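Local coordinates for protein endoglucanase (Humicola insolens, PDB 1DYS) that hydrolyses internal beta-1,4-glucosidic linkages of cellulose as a family 6 endoglucanase, contributing to the recycling of plant biomass, at residues A[53-63]-A[115-124]; A[35-43]-A[339-347]. All blocks are in the same frame, centred on the assembly; numbering follows the deposited sequence.

Contact 1 (53-63 with 115-124) and contact 2 (35-43 with 339-347) lie with their centres 32 Å apart and share no helix or strand. Both are partly buried, but contact 2 has more exposed residues and lies nearer the surface. Contact 1 packs the end of strand 51-53, the loop after it and the start of helix 60-74 against helix 108-126; its inner side chains are aliphatic and aromatic, a lysine-aspartate pair closes its outer end, and the second subunit touches its other edge. Contact 2 ties the C-terminal tail to helix 34-46, and there backbone carbonyls and a water do much of the work. Along the chain, contact 1 is nested inside the long loop that contact 2 closes.

Contact 1. Residues A[53-63]-A[115-124]; sequences ISNIFLLRDID and EYVNPFAQKL
The ring of Phe-120 carries the CD1 methyl of Ile-62 over one face, 3.6 Å from the ring centroid and only 7° off its normal, a well-centred CH-pi contact. In the plane of the same ring, at its edge, lies CD2 of Leu-124 from the next turn, while CB of Ile-53 and CD2 of Leu-59 approach it obliquely. Tyr-116 is met mainly at its edge, where the carbonyl oxygens of Ile-53 and Asn-55 and CG1 of Ile-56 lie near the ring plane. With CG anti to the backbone N (chi1 179°), the tyrosine reaches across so that OH donates to Ile-53 O at 2.5 Å, a short bond lying in the carbonyl plane. That hydroxyl also bonds the backbone N of Tyr-86, so tyrosine suits a place where a long flat group must end in a polar atom.

These segments join helix 60-74 and the loop leading into it to helix 108-126, in the distorted beta/alpha barrel of family 6, whose parallel strands are flanked by helices; Phe-120 and Leu-124 rest on strand 79-85. Ser-54, probably a substrate-binding residue, follows the strand end that Tyr-116 grips.

Branched Leu-59 straddles the helix surface: CD1 lies 4.1 Å from Pro-119 CB, and CD2 is 4.0 Å from Phe-120 N. Ile-62 turns its other branch on the neighbouring turn, CG2 meeting Leu-124 CD1 at 3.6 Å. Lys-123 lays its methylenes beside Ile-62 and then bends at its last torsion (chi4 -64°), bringing NZ into a salt bridge with Asp-63 OD2 at 2.6 Å, on the syn lone pair of that oxygen; the second bond, to OD1, is weak. Ile-56 CD1 packs against Glu-115 CB, 3.9 Å away, and the carboxylate of that glutamate forms a salt bridge with Arg-60 of the second subunit.

Contact 2. Residues A[35-43]-A[339-347]; sequences TNAAKVKYV and TQNAHDEIA
Thr-339, in the last turn of helix 332-340, sets its CG2 methyl 3.7 Å from Lys-39 CB and also against the side chain of Asn-36. Its hydroxyl bonds back to Ala-335 O, so threonine offers a methyl to the neighbour while its polar atom is satisfied within its own helix. Gln-340 lays CG 3.7 Å from Asn-36 ND2, the two amide planes standing 87° apart.

Beyond the helix end, Ala-342 adds a small methyl near Lys-39 CE, and Glu-345 presents its carbonyl oxygen over a face of the Tyr-42 ring. Ile-346 divides its branches: CG1 lies 4.0 Å from Tyr-42 CD1, and CG2 meets Val-43 CG2 at the same separation. Its CA sits over that ring too, 4.2 Å from the centroid and 16° off the normal, a CH-pi contact. Ala-347 continues across the aromatic face with its N, beside the aliphatic part of Lys-39.

That lysine, bent at chi3 (81°), brings NZ to Asn-36 OD1 at 2.8 Å, to a water at 2.7 Å and, weakly, to Thr-339 O. The water is within hydrogen-bonding distance of Gln-340 O and Ala-342 O. A positive charge placed among carbonyls at the C-terminal end of helix 332-340 would probably be stabilised by the helix dipole, and in that way Lys-39 links the chain's tail to helix 34-46.

Contact 1. Residues A[53-63]-A[115-124]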
ATOM      1  N   ILE A  53      -0.211  -0.411  13.433  1.00 11.99           N
ATOM      2  CA  ILE A  53       0.841   0.617  13.219  1.00 13.95           C
ATOM      3  C   ILE A  53       1.735   0.102  12.103  1.00 15.56           C
ATOM      4  O   ILE A  53       2.862  -0.400  12.344  1.00 13.88           O
ATOM      5  CB  ILE A  53       1.619   0.889  14.506  1.00 11.83           C
ATOM      6  CG1 ILE A  53       0.757   1.176  15.735  1.00 13.23           C
ATOM      7  CG2 ILE A  53       2.493   2.151  14.244  1.00 15.04           C
ATOM      8  CD1 ILE A  53      -0.419   2.099  15.593  1.00 14.75           C
ATOM      9  N   SER A  54       1.152   0.063  10.914  1.00 15.20           N
ATOM     10  CA  SER A  54       1.704  -0.669   9.769  1.00 10.25           C
ATOM     11  C   SER A  54       2.793   0.046   9.002  1.00 14.35           C
ATOM     12  O   SER A  54       3.254  -0.472   7.987  1.00 15.04           O
ATOM     13  CB  SER A  54       0.561  -1.099   8.840  1.00 13.89           C
ATOM     14  OG  SER A  54      -0.446  -1.815   9.585  1.00 17.22           O
ATOM     15  N   ASN A  55       3.159   1.240   9.407  1.00 15.12           N
ATOM     16  CA  ASN A  55       4.242   1.993   8.775  1.00 14.74           C
ATOM     17  C   ASN A  55       4.558   3.213   9.640  1.00 15.53           C
ATOM     18  O   ASN A  55       3.916   3.471  10.667  1.00 15.28           O
ATOM     19  CB  ASN A  55       3.935   2.387   7.340  1.00 14.25           C
ATOM     20  CG  ASN A  55       2.621   3.119   7.278  1.00 15.84           C
ATOM     21  OD1 ASN A  55       2.418   4.175   7.869  1.00 15.76           O
ATOM     22  ND2 ASN A  55       1.670   2.476   6.590  1.00 20.84           N
ATOM     23  N   ILE A  56       5.623   3.925   9.281  1.00 13.68           N
ATOM     24  CA  ILE A  56       6.156   5.039  10.074  1.00 16.07           C
ATOM     25  C   ILE A  56       5.143   6.162  10.136  1.00 15.12           C
ATOM     26  O   ILE A  56       4.963   6.753  11.219  1.00 14.39           O
ATOM     27  CB  ILE A  56       7.510   5.508   9.506  1.00 14.99           C
ATOM     28  CG1 ILE A  56       8.611   4.510   9.925  1.00 15.05           C
ATOM     29  CG2 ILE A  56       7.892   6.901  10.005  1.00 15.64           C
ATOM     30  CD1 ILE A  56       9.783   4.566   8.914  1.00 15.09           C
ATOM     31  N   PHE A  57       4.448   6.446   9.048  1.00 15.86           N
ATOM     32  CA  PHE A  57       3.381   7.443   9.050  1.00 11.80           C
ATOM     33  C   PHE A  57       2.355   7.133  10.169  1.00 15.24           C
ATOM     34  O   PHE A  57       1.865   8.055  10.820  1.00 14.57           O
ATOM     35  CB  PHE A  57       2.698   7.443   7.690  1.00 15.25           C
ATOM     36  CG  PHE A  57       1.526   8.365   7.536  1.00 14.23           C
ATOM     37  CD1 PHE A  57       1.731   9.690   7.225  1.00 15.89           C
ATOM     38  CD2 PHE A  57       0.231   7.925   7.750  1.00 15.74           C
ATOM     39  CE1 PHE A  57       0.662  10.557   7.075  1.00 16.76           C
ATOM     40  CE2 PHE A  57      -0.851   8.760   7.576  1.00 21.90           C
ATOM     41  CZ  PHE A  57      -0.620  10.094   7.277  1.00 19.88           C
ATOM     42  N   LEU A  58       1.946   5.890  10.296  1.00 13.64           N
ATOM     43  CA  LEU A  58       0.974   5.468  11.273  1.00 13.38           C
ATOM     44  C   LEU A  58       1.501   5.444  12.696  1.00 13.46           C
ATOM     45  O   LEU A  58       0.640   5.178  13.561  1.00 14.86           O
ATOM     46  CB  LEU A  58       0.266   4.159  10.930  1.00 18.35           C
ATOM     47  CG  LEU A  58      -0.480   4.191   9.598  1.00 16.27           C
ATOM     48  CD1 LEU A  58      -0.920   2.786   9.168  1.00 14.80           C
ATOM     49  CD2 LEU A  58      -1.709   5.098   9.710  1.00 19.12           C
ATOM     50  N   LEU A  59       2.753   5.754  13.000  1.00 13.01           N
ATOM     51  CA  LEU A  59       3.105   5.929  14.431  1.00 11.72           C
ATOM     52  C   LEU A  59       2.195   6.943  15.101  1.00 14.70           C
ATOM     53  O   LEU A  59       1.958   6.807  16.313  1.00 16.53           O
ATOM     54  CB  LEU A  59       4.558   6.450  14.545  1.00 14.46           C
ATOM     55  CG  LEU A  59       5.625   5.383  14.209  1.00 18.29           C
ATOM     56  CD1 LEU A  59       6.945   6.096  13.921  1.00 18.73           C
ATOM     57  CD2 LEU A  59       5.771   4.446  15.401  1.00 17.83           C
ATOM     58  N   ARG A  60       1.629   7.906  14.381  1.00 15.56           N
ATOM     59  CA  ARG A  60       0.690   8.899  14.893  1.00 16.80           C
ATOM     60  C   ARG A  60      -0.554   8.245  15.450  1.00 15.95           C
ATOM     61  O   ARG A  60      -1.140   8.776  16.386  1.00 17.25           O
ATOM     62  CB  ARG A  60       0.299   9.939  13.833  1.00 20.89           C
ATOM     63  CG  ARG A  60      -0.598   9.426  12.715  1.00 24.06           C
ATOM     64  CD  ARG A  60      -0.646  10.369  11.503  1.00 31.87           C
ATOM     65  NE  ARG A  60       0.670  10.655  10.995  1.00 33.83           N
ATOM     66  CZ  ARG A  60       1.339  11.629  10.413  1.00 35.90           C
ATOM     67  NH1 ARG A  60       0.822  12.818  10.112  1.00 29.08           N
ATOM     68  NH2 ARG A  60       2.625  11.392  10.135  1.00 33.10           N
ATOM     69  N   ASP A  61      -0.957   7.048  14.938  1.00 19.09           N
ATOM     70  CA  ASP A  61      -2.098   6.346  15.505  1.00 15.63           C
ATOM     71  C   ASP A  61      -1.825   5.876  16.934  1.00 15.44           C
ATOM     72  O   ASP A  61      -2.788   5.640  17.667  1.00 18.75           O
ATOM     73  CB  ASP A  61      -2.568   5.181  14.630  1.00 14.39           C
ATOM     74  CG  ASP A  61      -3.539   5.660  13.561  1.00 18.12           C
ATOM     75  OD1 ASP A  61      -3.942   6.840  13.589  1.00 23.64           O
ATOM     76  OD2 ASP A  61      -3.921   4.867  12.654  1.00 18.24           O
ATOM     77  N   ILE A  62      -0.539   5.746  17.362  1.00 13.50           N
ATOM     78  CA  ILE A  62      -0.324   5.395  18.767  1.00 16.23           C
ATOM     79  C   ILE A  62      -0.770   6.553  19.664  1.00 20.75           C
ATOM     80  O   ILE A  62      -1.406   6.362  20.719  1.00 16.45           O
ATOM     81  CB  ILE A  62       1.159   5.063  19.020  1.00 18.28           C
ATOM     82  CG1 ILE A  62       1.577   3.848  18.193  1.00 18.12           C
ATOM     83  CG2 ILE A  62       1.416   4.714  20.482  1.00 16.41           C
ATOM     84  CD1 ILE A  62       3.070   3.561  18.321  1.00 19.28           C
ATOM     85  N   ASP A  63      -0.473   7.786  19.245  1.00 17.23           N
ATOM     86  CA  ASP A  63      -0.930   8.960  19.998  1.00 19.20           C
ATOM     87  C   ASP A  63      -2.457   8.974  20.058  1.00 19.34           C
ATOM     88  O   ASP A  63      -3.044   9.246  21.123  1.00 22.74           O
ATOM     89  CB  ASP A  63      -0.341  10.253  19.426  1.00 21.12           C
ATOM     90  CG  ASP A  63       1.177  10.222  19.418  1.00 21.39           C
ATOM     91  OD1 ASP A  63       1.827   9.846  20.414  1.00 25.66           O
ATOM     92  OD2 ASP A  63       1.816  10.566  18.396  1.00 30.68           O
ATOM     93  N   GLU A 115      13.889   4.506  13.128  1.00 16.28           N
ATOM     94  CA  GLU A 115      12.757   5.311  12.699  1.00 14.50           C
ATOM     95  C   GLU A 115      11.404   4.669  13.053  1.00 15.88           C
ATOM     96  O   GLU A 115      10.432   5.431  12.929  1.00 16.27           O
ATOM     97  CB  GLU A 115      12.827   5.532  11.176  1.00 19.55           C
ATOM     98  CG  GLU A 115      13.976   6.430  10.738  1.00 22.17           C
ATOM     99  CD  GLU A 115      13.949   6.724   9.244  1.00 22.87           C
ATOM    100  OE1 GLU A 115      12.987   7.337   8.724  1.00 27.70           O
ATOM    101  OE2 GLU A 115      14.870   6.287   8.532  1.00 23.83           O
ATOM    102  N   TYR A 116      11.423   3.387  13.443  1.00 15.52           N
ATOM    103  CA  TYR A 116      10.128   2.756  13.749  1.00 17.64           C
ATOM    104  C   TYR A 116      10.087   2.190  15.174  1.00 16.03           C
ATOM    105  O   TYR A 116       9.260   2.741  15.916  1.00 15.92           O
ATOM    106  CB  TYR A 116       9.765   1.745  12.661  1.00 13.83           C
ATOM    107  CG  TYR A 116       8.454   1.032  12.936  1.00 13.56           C
ATOM    108  CD1 TYR A 116       7.233   1.641  12.670  1.00 13.73           C
ATOM    109  CD2 TYR A 116       8.454  -0.222  13.511  1.00 13.86           C
ATOM    110  CE1 TYR A 116       6.024   1.002  12.953  1.00 13.57           C
ATOM    111  CE2 TYR A 116       7.243  -0.880  13.807  1.00 14.58           C
ATOM    112  CZ  TYR A 116       6.055  -0.263  13.504  1.00 15.69           C
ATOM    113  OH  TYR A 116       4.851  -0.888  13.786  1.00 13.22           O
ATOM    114  N   VAL A 117      10.974   1.270  15.540  1.00 17.46           N
ATOM    115  CA  VAL A 117      10.907   0.768  16.917  1.00 13.96           C
ATOM    116  C   VAL A 117      11.215   1.853  17.950  1.00 14.91           C
ATOM    117  O   VAL A 117      10.441   2.009  18.907  1.00 15.45           O
ATOM    118  CB  VAL A 117      11.832  -0.453  17.078  1.00 14.52           C
ATOM    119  CG1 VAL A 117      11.871  -0.952  18.493  1.00 16.06           C
ATOM    120  CG2 VAL A 117      11.323  -1.579  16.144  1.00 13.31           C
ATOM    121  N   ASN A 118      12.275   2.656  17.761  1.00 18.31           N
ATOM    122  CA  ASN A 118      12.555   3.644  18.822  1.00 14.39           C
ATOM    123  C   ASN A 118      11.411   4.553  19.138  1.00 13.82           C
ATOM    124  O   ASN A 118      11.013   4.672  20.318  1.00 18.34           O
ATOM    125  CB  ASN A 118      13.860   4.375  18.524  1.00 14.65           C
ATOM    126  CG  ASN A 118      15.026   3.419  18.658  1.00 15.75           C
ATOM    127  OD1 ASN A 118      15.021   2.265  19.072  1.00 19.36           O
ATOM    128  ND2 ASN A 118      16.194   3.956  18.243  1.00 17.69           N
ATOM    129  N   PRO A 119      10.798   5.181  18.174  1.00 13.44           N
ATOM    130  CA  PRO A 119       9.689   6.096  18.365  1.00 12.82           C
ATOM    131  C   PRO A 119       8.496   5.361  18.962  1.00 19.27           C
ATOM    132  O   PRO A 119       7.779   5.931  19.795  1.00 15.57           O
ATOM    133  CB  PRO A 119       9.380   6.848  17.075  1.00 19.42           C
ATOM    134  CG  PRO A 119      10.396   6.284  16.135  1.00 25.27           C
ATOM    135  CD  PRO A 119      11.275   5.245  16.783  1.00 18.21           C
ATOM    136  N   PHE A 120       8.290   4.118  18.547  1.00 16.00           N
ATOM    137  CA  PHE A 120       7.222   3.303  19.105  1.00 17.20           C
ATOM    138  C   PHE A 120       7.443   3.148  20.617  1.00 15.58           C
ATOM    139  O   PHE A 120       6.531   3.450  21.402  1.00 16.71           O
ATOM    140  CB  PHE A 120       7.208   1.928  18.438  1.00 14.76           C
ATOM    141  CG  PHE A 120       5.931   1.137  18.506  1.00 14.80           C
ATOM    142  CD1 PHE A 120       5.369   0.724  19.709  1.00 13.11           C
ATOM    143  CD2 PHE A 120       5.356   0.786  17.288  1.00 16.69           C
ATOM    144  CE1 PHE A 120       4.229  -0.053  19.665  1.00 15.61           C
ATOM    145  CE2 PHE A 120       4.218   0.001  17.232  1.00 14.01           C
ATOM    146  CZ  PHE A 120       3.658  -0.387  18.445  1.00 15.53           C
ATOM    147  N   ALA A 121       8.678   2.789  20.959  1.00 14.93           N
ATOM    148  CA  ALA A 121       8.981   2.568  22.383  1.00 15.88           C
ATOM    149  C   ALA A 121       8.894   3.846  23.193  1.00 17.20           C
ATOM    150  O   ALA A 121       8.435   3.784  24.341  1.00 18.44           O
ATOM    151  CB  ALA A 121      10.333   1.917  22.512  1.00 16.02           C
ATOM    152  N   GLN A 122       9.318   4.955  22.616  1.00 19.30           N
ATOM    153  CA  GLN A 122       9.281   6.239  23.321  1.00 15.89           C
ATOM    154  C   GLN A 122       7.853   6.572  23.719  1.00 19.44           C
ATOM    155  O   GLN A 122       7.589   6.974  24.863  1.00 17.37           O
ATOM    156  CB  GLN A 122       9.834   7.352  22.414  1.00 17.87           C
ATOM    157  CG  GLN A 122       9.734   8.756  23.017  1.00 28.60           C
ATOM    158  CD  GLN A 122      10.213   9.799  22.019  1.00 38.44           C
ATOM    159  OE1 GLN A 122      10.764   9.509  20.952  1.00 38.79           O
ATOM    160  NE2 GLN A 122      10.016  11.071  22.351  1.00 33.90           N
ATOM    161  N   LYS A 123       6.924   6.442  22.755  1.00 17.09           N
ATOM    162  CA  LYS A 123       5.531   6.766  23.033  1.00 16.59           C
ATOM    163  C   LYS A 123       4.904   5.865  24.083  1.00 14.92           C
ATOM    164  O   LYS A 123       4.192   6.337  24.970  1.00 16.41           O
ATOM    165  CB  LYS A 123       4.746   6.534  21.710  1.00 16.25           C
ATOM    166  CG  LYS A 123       5.006   7.710  20.757  1.00 17.30           C
ATOM    167  CD  LYS A 123       4.201   7.417  19.479  1.00 20.49           C
ATOM    168  CE  LYS A 123       4.628   8.365  18.351  1.00 18.08           C
ATOM    169  NZ  LYS A 123       4.324   9.775  18.664  1.00 22.16           N
ATOM    170  N   LEU A 124       5.220   4.564  24.058  1.00 15.41           N
ATOM    171  CA  LEU A 124       4.626   3.685  25.077  1.00 13.86           C
ATOM    172  C   LEU A 124       5.287   3.881  26.441  1.00 17.17           C
ATOM    173  O   LEU A 124       4.554   3.843  27.432  1.00 19.88           O
ATOM    174  CB  LEU A 124       4.719   2.219  24.647  1.00 15.51           C
ATOM    175  CG  LEU A 124       3.548   1.688  23.809  1.00 15.13           C
ATOM    176  CD1 LEU A 124       3.399   2.455  22.499  1.00 17.75           C
ATOM    177  CD2 LEU A 124       3.842   0.234  23.465  1.00 15.78           C
TER

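Contact 2. Residues A[35-43]-A[339-347]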
ATOM      1  N   THR A  35     -32.208  -4.012  12.867  1.00 20.80           N
ATOM      2  CA  THR A  35     -31.577  -5.094  13.610  1.00 21.60           C
ATOM      3  C   THR A  35     -30.078  -5.139  13.329  1.00 18.34           C
ATOM      4  O   THR A  35     -29.267  -5.181  14.260  1.00 20.03           O
ATOM      5  CB  THR A  35     -32.210  -6.455  13.311  1.00 27.01           C
ATOM      6  OG1 THR A  35     -33.540  -6.462  13.883  1.00 28.82           O
ATOM      7  CG2 THR A  35     -31.421  -7.586  13.954  1.00 27.13           C
ATOM      8  N   ASN A  36     -29.715  -5.119  12.055  1.00 20.66           N
ATOM      9  CA  ASN A  36     -28.261  -5.102  11.766  1.00 15.84           C
ATOM     10  C   ASN A  36     -27.648  -3.741  11.974  1.00 21.68           C
ATOM     11  O   ASN A  36     -26.435  -3.681  12.290  1.00 20.93           O
ATOM     12  CB  ASN A  36     -28.009  -5.682  10.376  1.00 20.04           C
ATOM     13  CG  ASN A  36     -28.105  -7.174  10.304  1.00 21.52           C
ATOM     14  OD1 ASN A  36     -27.438  -7.941  11.010  1.00 20.71           O
ATOM     15  ND2 ASN A  36     -28.908  -7.722   9.367  1.00 21.89           N
ATOM     16  N   ALA A  37     -28.364  -2.628  11.859  1.00 19.31           N
ATOM     17  CA  ALA A  37     -27.792  -1.314  12.137  1.00 16.22           C
ATOM     18  C   ALA A  37     -27.375  -1.250  13.610  1.00 22.25           C
ATOM     19  O   ALA A  37     -26.322  -0.729  13.958  1.00 20.26           O
ATOM     20  CB  ALA A  37     -28.815  -0.213  11.854  1.00 22.22           C
ATOM     21  N   ALA A  38     -28.198  -1.844  14.464  1.00 19.54           N
ATOM     22  CA  ALA A  38     -27.962  -1.886  15.903  1.00 16.76           C
ATOM     23  C   ALA A  38     -26.747  -2.765  16.217  1.00 21.41           C
ATOM     24  O   ALA A  38     -25.984  -2.442  17.128  1.00 20.71           O
ATOM     25  CB  ALA A  38     -29.198  -2.454  16.594  1.00 18.76           C
ATOM     26  N   LYS A  39     -26.614  -3.850  15.459  1.00 18.20           N
ATOM     27  CA  LYS A  39     -25.421  -4.708  15.633  1.00 16.71           C
ATOM     28  C   LYS A  39     -24.170  -3.907  15.244  1.00 18.03           C
ATOM     29  O   LYS A  39     -23.157  -4.082  15.959  1.00 16.49           O
ATOM     30  CB  LYS A  39     -25.639  -5.918  14.720  1.00 15.79           C
ATOM     31  CG  LYS A  39     -26.509  -6.971  15.361  1.00 15.84           C
ATOM     32  CD  LYS A  39     -27.157  -7.960  14.424  1.00 24.79           C
ATOM     33  CE  LYS A  39     -26.240  -9.081  13.990  1.00 23.47           C
ATOM     34  NZ  LYS A  39     -26.925  -9.945  12.959  1.00 25.57           N
ATOM     35  N   VAL A  40     -24.199  -3.135  14.169  1.00 18.40           N
ATOM     36  CA  VAL A  40     -23.045  -2.293  13.835  1.00 16.71           C
ATOM     37  C   VAL A  40     -22.734  -1.329  14.976  1.00 18.50           C
ATOM     38  O   VAL A  40     -21.582  -1.174  15.412  1.00 17.77           O
ATOM     39  CB  VAL A  40     -23.225  -1.551  12.492  1.00 13.77           C
ATOM     40  CG1 VAL A  40     -21.987  -0.684  12.238  1.00 18.12           C
ATOM     41  CG2 VAL A  40     -23.403  -2.538  11.333  1.00 17.94           C
ATOM     42  N   LYS A  41     -23.769  -0.630  15.510  1.00 18.92           N
ATOM     43  CA  LYS A  41     -23.511   0.304  16.623  1.00 22.78           C
ATOM     44  C   LYS A  41     -22.932  -0.394  17.847  1.00 21.74           C
ATOM     45  O   LYS A  41     -22.104   0.169  18.566  1.00 18.77           O
ATOM     46  CB  LYS A  41     -24.792   1.086  16.967  1.00 23.98           C
ATOM     47  CG  LYS A  41     -24.491   2.386  17.716  1.00 21.98           C
ATOM     48  CD  LYS A  41     -25.559   3.432  17.396  1.00 32.46           C
ATOM     49  CE  LYS A  41     -26.195   3.978  18.657  1.00 40.42           C
ATOM     50  NZ  LYS A  41     -25.333   4.936  19.394  1.00 45.05           N
ATOM     51  N   TYR A  42     -23.276  -1.639  18.094  1.00 17.12           N
ATOM     52  CA  TYR A  42     -22.758  -2.463  19.182  1.00 17.44           C
ATOM     53  C   TYR A  42     -21.243  -2.592  18.952  1.00 17.60           C
ATOM     54  O   TYR A  42     -20.491  -2.235  19.843  1.00 18.30           O
ATOM     55  CB  TYR A  42     -23.375  -3.851  19.295  1.00 18.45           C
ATOM     56  CG  TYR A  42     -22.851  -4.763  20.383  1.00 19.03           C
ATOM     57  CD1 TYR A  42     -21.671  -5.456  20.265  1.00 17.73           C
ATOM     58  CD2 TYR A  42     -23.571  -4.934  21.567  1.00 21.04           C
ATOM     59  CE1 TYR A  42     -21.187  -6.291  21.259  1.00 18.75           C
ATOM     60  CE2 TYR A  42     -23.107  -5.781  22.569  1.00 28.47           C
ATOM     61  CZ  TYR A  42     -21.919  -6.454  22.414  1.00 28.03           C
ATOM     62  OH  TYR A  42     -21.470  -7.282  23.421  1.00 25.85           O
ATOM     63  N   VAL A  43     -20.894  -3.003  17.730  1.00 16.45           N
ATOM     64  CA  VAL A  43     -19.446  -3.080  17.451  1.00 13.47           C
ATOM     65  C   VAL A  43     -18.793  -1.725  17.597  1.00 18.93           C
ATOM     66  O   VAL A  43     -17.653  -1.615  18.083  1.00 17.25           O
ATOM     67  CB  VAL A  43     -19.200  -3.675  16.044  1.00 17.47           C
ATOM     68  CG1 VAL A  43     -17.712  -3.728  15.680  1.00 15.90           C
ATOM     69  CG2 VAL A  43     -19.831  -5.053  15.976  1.00 14.49           C
ATOM     70  N   THR A 339     -21.645  -8.560   9.667  1.00 15.20           N
ATOM     71  CA  THR A 339     -22.667  -8.158  10.642  1.00 14.07           C
ATOM     72  C   THR A 339     -23.832  -9.136  10.607  1.00 17.40           C
ATOM     73  O   THR A 339     -24.208  -9.658  11.643  1.00 16.52           O
ATOM     74  CB  THR A 339     -23.184  -6.761  10.293  1.00 14.09           C
ATOM     75  OG1 THR A 339     -22.139  -5.771  10.306  1.00 17.23           O
ATOM     76  CG2 THR A 339     -24.212  -6.315  11.340  1.00 15.79           C
ATOM     77  N   GLN A 340     -24.402  -9.349   9.429  1.00 17.13           N
ATOM     78  CA  GLN A 340     -25.471 -10.360   9.332  1.00 18.38           C
ATOM     79  C   GLN A 340     -25.066 -11.720   9.868  1.00 21.25           C
ATOM     80  O   GLN A 340     -25.933 -12.472  10.356  1.00 21.95           O
ATOM     81  CB  GLN A 340     -25.887 -10.528   7.860  1.00 19.29           C
ATOM     82  CG  GLN A 340     -26.353  -9.279   7.176  1.00 20.15           C
ATOM     83  CD  GLN A 340     -26.590  -9.402   5.688  1.00 39.34           C
ATOM     84  OE1 GLN A 340     -27.732  -9.562   5.264  1.00 48.75           O
ATOM     85  NE2 GLN A 340     -25.533  -9.328   4.887  1.00 41.51           N
ATOM     86  N   ASN A 341     -23.815 -12.175   9.779  1.00 16.74           N
ATOM     87  CA  ASN A 341     -23.369 -13.468  10.274  1.00 17.02           C
ATOM     88  C   ASN A 341     -22.660 -13.388  11.625  1.00 14.87           C
ATOM     89  O   ASN A 341     -22.045 -14.385  12.036  1.00 16.75           O
ATOM     90  CB  ASN A 341     -22.426 -14.140   9.279  1.00 20.22           C
ATOM     91  CG  ASN A 341     -23.194 -14.518   8.023  1.00 29.67           C
ATOM     92  OD1 ASN A 341     -23.954 -15.490   8.007  1.00 27.00           O
ATOM     93  ND2 ASN A 341     -22.993 -13.749   6.969  1.00 27.87           N
ATOM     94  N   ALA A 342     -22.844 -12.249  12.291  1.00 15.69           N
ATOM     95  CA  ALA A 342     -22.133 -12.087  13.574  1.00 16.57           C
ATOM     96  C   ALA A 342     -22.504 -13.082  14.665  1.00 15.33           C
ATOM     97  O   ALA A 342     -23.609 -13.603  14.767  1.00 17.77           O
ATOM     98  CB  ALA A 342     -22.313 -10.682  14.113  1.00 16.11           C
ATOM     99  N   HIS A 343     -21.520 -13.221  15.542  1.00 15.51           N
ATOM    100  CA  HIS A 343     -21.638 -14.003  16.778  1.00 17.62           C
ATOM    101  C   HIS A 343     -22.848 -13.467  17.533  1.00 15.64           C
ATOM    102  O   HIS A 343     -23.106 -12.270  17.529  1.00 17.37           O
ATOM    103  CB  HIS A 343     -20.412 -13.733  17.654  1.00 20.31           C
ATOM    104  CG  HIS A 343     -20.303 -14.660  18.815  1.00 19.46           C
ATOM    105  ND1 HIS A 343     -20.950 -14.438  20.012  1.00 19.05           N
ATOM    106  CD2 HIS A 343     -19.609 -15.818  18.952  1.00 20.32           C
ATOM    107  CE1 HIS A 343     -20.653 -15.441  20.829  1.00 19.65           C
ATOM    108  NE2 HIS A 343     -19.822 -16.283  20.227  1.00 18.29           N
ATOM    109  N   ASP A 344     -23.543 -14.413  18.199  1.00 18.61           N
ATOM    110  CA  ASP A 344     -24.745 -14.045  18.948  1.00 20.83           C
ATOM    111  C   ASP A 344     -24.609 -12.966  19.998  1.00 18.50           C
ATOM    112  O   ASP A 344     -25.574 -12.228  20.299  1.00 19.65           O
ATOM    113  CB  ASP A 344     -25.286 -15.270  19.710  1.00 25.00           C
ATOM    114  CG  ASP A 344     -25.993 -16.278  18.841  1.00 34.89           C
ATOM    115  OD1 ASP A 344     -26.323 -15.969  17.678  1.00 34.92           O
ATOM    116  OD2 ASP A 344     -26.218 -17.401  19.342  1.00 39.34           O
ATOM    117  N   GLU A 345     -23.437 -12.743  20.590  1.00 19.67           N
ATOM    118  CA  GLU A 345     -23.276 -11.631  21.519  1.00 22.09           C
ATOM    119  C   GLU A 345     -23.574 -10.265  20.905  1.00 16.48           C
ATOM    120  O   GLU A 345     -24.047  -9.363  21.595  1.00 20.11           O
ATOM    121  CB  GLU A 345     -21.859 -11.640  22.136  1.00 21.92           C
ATOM    122  CG  GLU A 345     -21.683 -12.988  22.835  1.00 35.84           C
ATOM    123  CD  GLU A 345     -20.746 -12.959  24.020  1.00 41.79           C
ATOM    124  OE1 GLU A 345     -19.879 -12.065  24.068  1.00 36.10           O
ATOM    125  OE2 GLU A 345     -20.920 -13.845  24.881  1.00 48.99           O
ATOM    126  N   ILE A 346     -23.330 -10.064  19.602  1.00 15.60           N
ATOM    127  CA  ILE A 346     -23.522  -8.780  18.946  1.00 15.20           C
ATOM    128  C   ILE A 346     -24.987  -8.581  18.580  1.00 16.62           C
ATOM    129  O   ILE A 346     -25.544  -9.344  17.782  1.00 17.87           O
ATOM    130  CB  ILE A 346     -22.668  -8.742  17.647  1.00 17.64           C
ATOM    131  CG1 ILE A 346     -21.209  -8.802  18.122  1.00 18.77           C
ATOM    132  CG2 ILE A 346     -22.913  -7.495  16.818  1.00 16.36           C
ATOM    133  CD1 ILE A 346     -20.245  -9.340  17.066  1.00 17.77           C
ATOM    134  N   ALA A 347     -25.554  -7.558  19.197  1.00 18.51           N
ATOM    135  CA  ALA A 347     -26.970  -7.239  18.989  1.00 19.06           C
ATOM    136  C   ALA A 347     -27.272  -5.779  19.346  1.00 22.31           C
ATOM    137  O   ALA A 347     -26.588  -5.382  20.328  1.00 20.04           O
ATOM    138  CB  ALA A 347     -27.799  -8.142  19.896  1.00 23.68           C
TER
HETATM  139  O   HOH W   1     -25.921 -12.427  13.366  1.00 28.45           O